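Local coordinates for protein KauB (Pseudomonas aeruginosa PAO1, PDB 6B4R) that probably oxidises aldehydes of broad range, aminoaldehydes among them, to the matching carboxylic acids with an NAD(P)+ coenzyme as electron acceptor, at residues 322-325 against 326-329; 189-192 against 193-196; 345-348 against 349-353. All coordinates share one frame; numbering follows the deposited sequence.

Contact 1: 322-325 against 326-329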
# COMPACT_ATOMS: atom_id res chain seq x y z
N VAL A 322 -34.97 -26.33 -0.78
CA VAL A 322 -33.98 -26.47 0.29
C VAL A 322 -34.13 -27.81 1.00
O VAL A 322 -33.14 -28.49 1.29
CB VAL A 322 -34.09 -25.33 1.32
CG1 VAL A 322 -33.07 -25.52 2.44
CG2 VAL A 322 -33.91 -23.98 0.65
N ILE A 323 -35.37 -28.19 1.27
CA ILE A 323 -35.66 -29.47 1.92
C ILE A 323 -35.17 -30.63 1.06
O ILE A 323 -34.57 -31.58 1.57
CB ILE A 323 -37.16 -29.63 2.20
CG1 ILE A 323 -37.64 -28.56 3.19
CG2 ILE A 323 -37.46 -31.02 2.75
CD1 ILE A 323 -39.13 -28.56 3.43
N GLU A 324 -35.40 -30.54 -0.24
CA GLU A 324 -34.96 -31.58 -1.17
C GLU A 324 -33.43 -31.66 -1.22
O GLU A 324 -32.86 -32.75 -1.19
CB GLU A 324 -35.51 -31.31 -2.57
CG GLU A 324 -35.07 -32.32 -3.62
CD GLU A 324 -35.64 -33.72 -3.36
OE1 GLU A 324 -36.73 -33.82 -2.77
OE2 GLU A 324 -34.98 -34.71 -3.76
N ALA A 325 -32.79 -30.50 -1.27
CA ALA A 325 -31.33 -30.44 -1.35
C ALA A 325 -30.66 -30.96 -0.08
O ALA A 325 -29.52 -31.41 -0.12
CB ALA A 325 -30.88 -29.01 -1.64
N LEU A 326 -31.39 -30.90 1.03
CA LEU A 326 -30.84 -31.34 2.31
C LEU A 326 -30.73 -32.85 2.38
O LEU A 326 -29.91 -33.40 3.12
CB LEU A 326 -31.69 -30.82 3.47
CG LEU A 326 -31.03 -30.94 4.85
CD1 LEU A 326 -29.89 -29.94 4.99
CD2 LEU A 326 -32.04 -30.78 5.97
N LYS A 327 -31.56 -33.54 1.59
CA LYS A 327 -31.56 -35.00 1.55
C LYS A 327 -30.22 -35.56 1.09
O LYS A 327 -29.84 -36.67 1.46
CB LYS A 327 -32.68 -35.50 0.64
CG LYS A 327 -34.08 -35.12 1.09
CD LYS A 327 -35.12 -35.67 0.13
CE LYS A 327 -36.53 -35.34 0.60
NZ LYS A 327 -37.55 -35.91 -0.32
N GLY A 328 -29.51 -34.80 0.26
CA GLY A 328 -28.22 -35.21 -0.24
C GLY A 328 -27.16 -35.27 0.85
O GLY A 328 -26.11 -35.88 0.67
N TRP A 329 -27.44 -34.63 1.98
CA TRP A 329 -26.52 -34.63 3.11
C TRP A 329 -26.95 -35.66 4.16
O TRP A 329 -27.81 -35.38 4.99
CB TRP A 329 -26.43 -33.24 3.73
CG TRP A 329 -25.94 -32.20 2.77
CD1 TRP A 329 -26.67 -31.50 1.85
CD2 TRP A 329 -24.59 -31.73 2.63
NE1 TRP A 329 -25.87 -30.64 1.15
CE2 TRP A 329 -24.58 -30.76 1.61
CE3 TRP A 329 -23.38 -32.04 3.27
CZ2 TRP A 329 -23.42 -30.09 1.22
CZ3 TRP A 329 -22.23 -31.38 2.88
CH2 TRP A 329 -22.26 -30.42 1.86

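Contact 2: 189-192 against 193-196. With K (potassium ion), chain G.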
# COMPACT_ATOMS: atom_id res chain seq x y z
N ILE A 189 3.36 -20.98 20.96
CA ILE A 189 2.92 -22.08 21.80
C ILE A 189 1.46 -22.40 21.49
O ILE A 189 0.57 -21.61 21.81
CB ILE A 189 3.04 -21.75 23.29
CG1 ILE A 189 4.49 -21.41 23.65
CG2 ILE A 189 2.54 -22.92 24.12
CD1 ILE A 189 4.67 -21.04 25.09
N LEU A 190 1.23 -23.55 20.87
CA LEU A 190 -0.11 -23.92 20.44
C LEU A 190 -0.80 -24.81 21.46
O LEU A 190 -0.29 -25.88 21.82
CB LEU A 190 -0.05 -24.62 19.08
CG LEU A 190 -1.39 -25.04 18.47
CD1 LEU A 190 -2.21 -23.82 18.09
CD2 LEU A 190 -1.17 -25.93 17.25
N LYS A 191 -1.96 -24.37 21.92
CA LYS A 191 -2.79 -25.18 22.79
C LYS A 191 -4.03 -25.60 22.02
O LYS A 191 -4.95 -24.80 21.83
CB LYS A 191 -3.17 -24.40 24.06
CG LYS A 191 -3.85 -25.23 25.15
CD LYS A 191 -5.36 -25.24 24.98
CE LYS A 191 -6.01 -26.26 25.88
NZ LYS A 191 -7.45 -26.44 25.53
N PRO A 192 -4.06 -26.86 21.56
CA PRO A 192 -5.22 -27.39 20.83
C PRO A 192 -6.37 -27.69 21.78
O PRO A 192 -6.16 -27.80 22.99
CB PRO A 192 -4.67 -28.68 20.23
CG PRO A 192 -3.64 -29.13 21.21
CD PRO A 192 -3.00 -27.87 21.73
N SER A 193 -7.57 -27.83 21.24
CA SER A 193 -8.72 -28.19 22.05
C SER A 193 -8.55 -29.59 22.62
O SER A 193 -7.93 -30.45 21.98
CB SER A 193 -10.00 -28.13 21.21
OG SER A 193 -11.08 -28.76 21.88
N GLU A 194 -9.09 -29.83 23.81
CA GLU A 194 -9.01 -31.15 24.43
C GLU A 194 -9.92 -32.14 23.71
O GLU A 194 -9.87 -33.34 23.97
CB GLU A 194 -9.37 -31.08 25.91
CG GLU A 194 -10.82 -30.71 26.20
CD GLU A 194 -11.08 -29.22 26.15
OE1 GLU A 194 -10.09 -28.45 26.08
OE2 GLU A 194 -12.26 -28.82 26.19
N LYS A 195 -10.75 -31.63 22.80
CA LYS A 195 -11.62 -32.47 22.00
C LYS A 195 -10.93 -32.94 20.72
O LYS A 195 -11.45 -33.79 20.01
CB LYS A 195 -12.91 -31.73 21.64
CG LYS A 195 -13.76 -31.33 22.83
CD LYS A 195 -15.04 -30.64 22.37
CE LYS A 195 -15.86 -30.13 23.54
NZ LYS A 195 -16.31 -31.23 24.43
N SER A 196 -9.75 -32.38 20.42
CA SER A 196 -9.03 -32.73 19.20
C SER A 196 -7.56 -32.30 19.22
O SER A 196 -7.19 -31.33 18.55
CB SER A 196 -9.72 -32.12 17.98
OG SER A 196 -9.79 -30.71 18.11
K K G . -11.47 -36.66 20.48
O HOH W 1 -10.22 -35.91 22.96

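Contact 3: 345-348 against 349-353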
# COMPACT_ATOMS: atom_id res chain seq x y z
N VAL A 345 -18.84 -33.83 17.58
CA VAL A 345 -17.55 -34.04 18.24
C VAL A 345 -17.61 -34.96 19.48
O VAL A 345 -16.70 -35.76 19.70
CB VAL A 345 -16.85 -32.70 18.58
CG1 VAL A 345 -17.65 -31.91 19.60
CG2 VAL A 345 -15.42 -32.93 19.05
N ASP A 346 -18.67 -34.85 20.27
CA ASP A 346 -18.83 -35.71 21.45
C ASP A 346 -20.28 -35.81 21.93
O ASP A 346 -21.19 -35.28 21.29
CB ASP A 346 -17.91 -35.28 22.60
CG ASP A 346 -18.12 -33.83 23.03
OD1 ASP A 346 -17.21 -33.27 23.68
OD2 ASP A 346 -19.19 -33.25 22.73
N THR A 347 -20.49 -36.49 23.05
CA THR A 347 -21.82 -36.67 23.62
C THR A 347 -22.40 -35.35 24.11
O THR A 347 -23.58 -35.06 23.90
CB THR A 347 -21.80 -37.69 24.78
OG1 THR A 347 -21.39 -38.97 24.28
CG2 THR A 347 -23.19 -37.82 25.40
N GLN A 348 -21.56 -34.54 24.76
CA GLN A 348 -21.97 -33.25 25.29
C GLN A 348 -22.49 -32.32 24.19
O GLN A 348 -23.50 -31.65 24.36
CB GLN A 348 -20.80 -32.58 26.02
CG GLN A 348 -21.12 -31.20 26.56
CD GLN A 348 -19.90 -30.51 27.15
OE1 GLN A 348 -18.79 -31.04 27.10
NE2 GLN A 348 -20.11 -29.33 27.72
N GLN A 349 -21.77 -32.28 23.07
CA GLN A 349 -22.17 -31.45 21.95
C GLN A 349 -23.48 -31.95 21.36
O GLN A 349 -24.34 -31.16 20.97
CB GLN A 349 -21.08 -31.44 20.87
CG GLN A 349 -21.36 -30.50 19.70
CD GLN A 349 -21.32 -29.04 20.10
OE1 GLN A 349 -20.61 -28.65 21.03
NE2 GLN A 349 -22.08 -28.21 19.39
N MET A 350 -23.63 -33.27 21.31
CA MET A 350 -24.85 -33.89 20.80
C MET A 350 -26.06 -33.51 21.65
O MET A 350 -27.11 -33.15 21.11
CB MET A 350 -24.70 -35.41 20.75
CG MET A 350 -25.89 -36.12 20.12
SD MET A 350 -25.83 -37.91 20.28
CE MET A 350 -25.84 -38.08 22.07
N ASN A 351 -25.91 -33.61 22.96
CA ASN A 351 -26.98 -33.27 23.89
C ASN A 351 -27.38 -31.80 23.78
O ASN A 351 -28.56 -31.46 23.89
CB ASN A 351 -26.56 -33.58 25.33
CG ASN A 351 -26.38 -35.06 25.57
OD1 ASN A 351 -27.02 -35.89 24.93
ND2 ASN A 351 -25.51 -35.41 26.51
N THR A 352 -26.40 -30.94 23.57
CA THR A 352 -26.65 -29.52 23.37
C THR A 352 -27.46 -29.29 22.10
O THR A 352 -28.43 -28.53 22.11
CB THR A 352 -25.33 -28.73 23.31
OG1 THR A 352 -24.69 -28.78 24.59
CG2 THR A 352 -25.58 -27.28 22.93
N VAL A 353 -27.07 -29.95 21.02
CA VAL A 353 -27.80 -29.87 19.76
C VAL A 353 -29.23 -30.41 19.92
O VAL A 353 -30.19 -29.80 19.45
CB VAL A 353 -27.08 -30.63 18.63
CG1 VAL A 353 -27.96 -30.70 17.39
CG2 VAL A 353 -25.74 -29.98 18.32

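Contact 1: 322-325 against 326-329
Leu326 N reaches back to Val322 O at 3.0 Å, an alpha-helical step, after which Lys327 N uses a three-residue step to Glu324 O at 3.2 Å and Leu326 to Trp329 make a type I beta turn closed by Trp329 N on Leu326 O. Gly328 N adds a weak bond to Ala325 O. Over this backbone Glu324 and Lys327 form a salt bridge, OE1 to NZ 3.3 Å, weak as a hydrogen bond. Glu324 bends at chi2 (66°), which swings its carboxylate back beside the lysine, while Lys327 runs fully extended past the Glu324 carbonyl, its CG lying 3.5 Å from Glu324 O. Trp329 presents its pyrrole edge to the helix, and CD1 stands 3.5 Å from Ala325 O, near the ring plane. On the inner side Leu326 and Val322 pack on strand 382-389, and Ala325 and Trp329 on helix 283-295, so the turn is seated on the core of what is, by family likeness, the catalytic domain. The chemistry divides accordingly: apolar groups hold the inner side, and the long, weak ion pair on the exposed side should add little to the hold of the backbone bonds.

Contact 2: 189-192 against 193-196
The carboxylate of Glu194 is met end-on by Lys191: NZ lies 3.4 Å from OE1, almost on the extension of the CD-OE1 bond, and so approaches neither face of the group. This is a weak salt bridge spanning the turn from strand 187-191 into the loop before helix 198-210, a beta-to-alpha connection of the Rossmann-like coenzyme domain of the aldehyde dehydrogenases. Another flat group, the Pro192 peptide, offers its oxygen to the same ammonium, since Lys191 NZ stands 3.2 Å from Pro192 O, again weakly bonded. Gly222 O is a further weak acceptor, so three weak acceptors, Glu194 OE1, Pro192 O and Gly222 O, share the ammonium. A bend at chi2 (-90°) folds the lysine chain forward along its own backbone, and Glu194 answers with a bend of similar size (chi2 -82°), the two chains meeting at a slant. The pyrrolidine ring of Pro192 brings CB to 4.0 Å from Ser196 O, a loose contact across the base of the loop. Ser193 to Ser196 form a type I beta turn, with Ser196 N bonded to Ser193 O. Within it Ser193 OG accepts a straight bond from Lys195 N (3.0 Å, 163°), an ST turn that ties the serine hydroxyl back to the turn's own backbone; Trp167 packs against Ser193. In related enzymes this end of the strand faces the bound coenzyme. The turn also serves a potassium site that Leu40 and Asp108 help to build: Glu194 O takes a bond from a water at 2.8 Å, the water is itself a ligand of the potassium, and Lys195 O binds the ion directly at 2.9 Å.

Contact 3: 345-348 against 349-353
The Asp346 carboxylate caps the backbone of Gln349: OD2 accepts the backbone N of Gln349 at 2.8 Å in a nearly straight bond (159°), the donor coming in nearly along the C-O bond. The aspartate takes the chi1 position between its own N and carbonyl carbon (57°), which turns the carboxylate over the first helical turn, where the N-H groups of a helix start lack a carbonyl one turn earlier in the helix. Its other oxygen, OD1, holds Lys195 in a salt bridge, so one carboxylate serves both the helix start and the neighbouring loop.

Backbone bonds follow the usual four-residue step: Met350 N on Asp346 O, Asn351 N on Thr347 O and Thr352 N on Gln348 O. The last carbonyl is gripped twice, because Thr352 OG1 also donates to Gln348 O (3.1 Å), and the hydroxyl and the amide reach that oxygen from opposite faces of its plane. The threonine hydroxyl thereby spends its proton on its own helix.

Packing contacts are few. Val345 lays CG1 against Gln349 CB at 3.7 Å, the two chains crossing at a slant beside Trp167. On the outer surface Thr347 and Asn351 run side by side in the same direction, the threonine methyl CG2 beside the amide nitrogen ND2 at 3.5 Å. Met350 and Val353 face inward and pack on Val383 of strand 382-389.

Taken together, these features are those of an aspartate N-cap, here starting helix 347-362 of what is, by family likeness, the catalytic domain.

Overall arrangement
From the N terminus the chain reaches contact 2 first, where strand 187-191 leaves the coenzyme-domain sheet and turns toward helix 198-210. Contact 1 follows, at the exit of helix 315-326, and contact 3 comes next, at the entry of helix 347-362. The three lie in series, none nested or crossing. Each is local and closes only a turn. Contacts 1 and 3 mark the two ends of the loop linking consecutive helices, with about 12 Å between their nearest atoms, and both pack on strand 382-389. Contacts 2 and 3 touch through Lys195, joining the coenzyme-domain loop to the helix start close to the potassium ion. Contact 1 remains remote from contact 2, its centre 34 Å away.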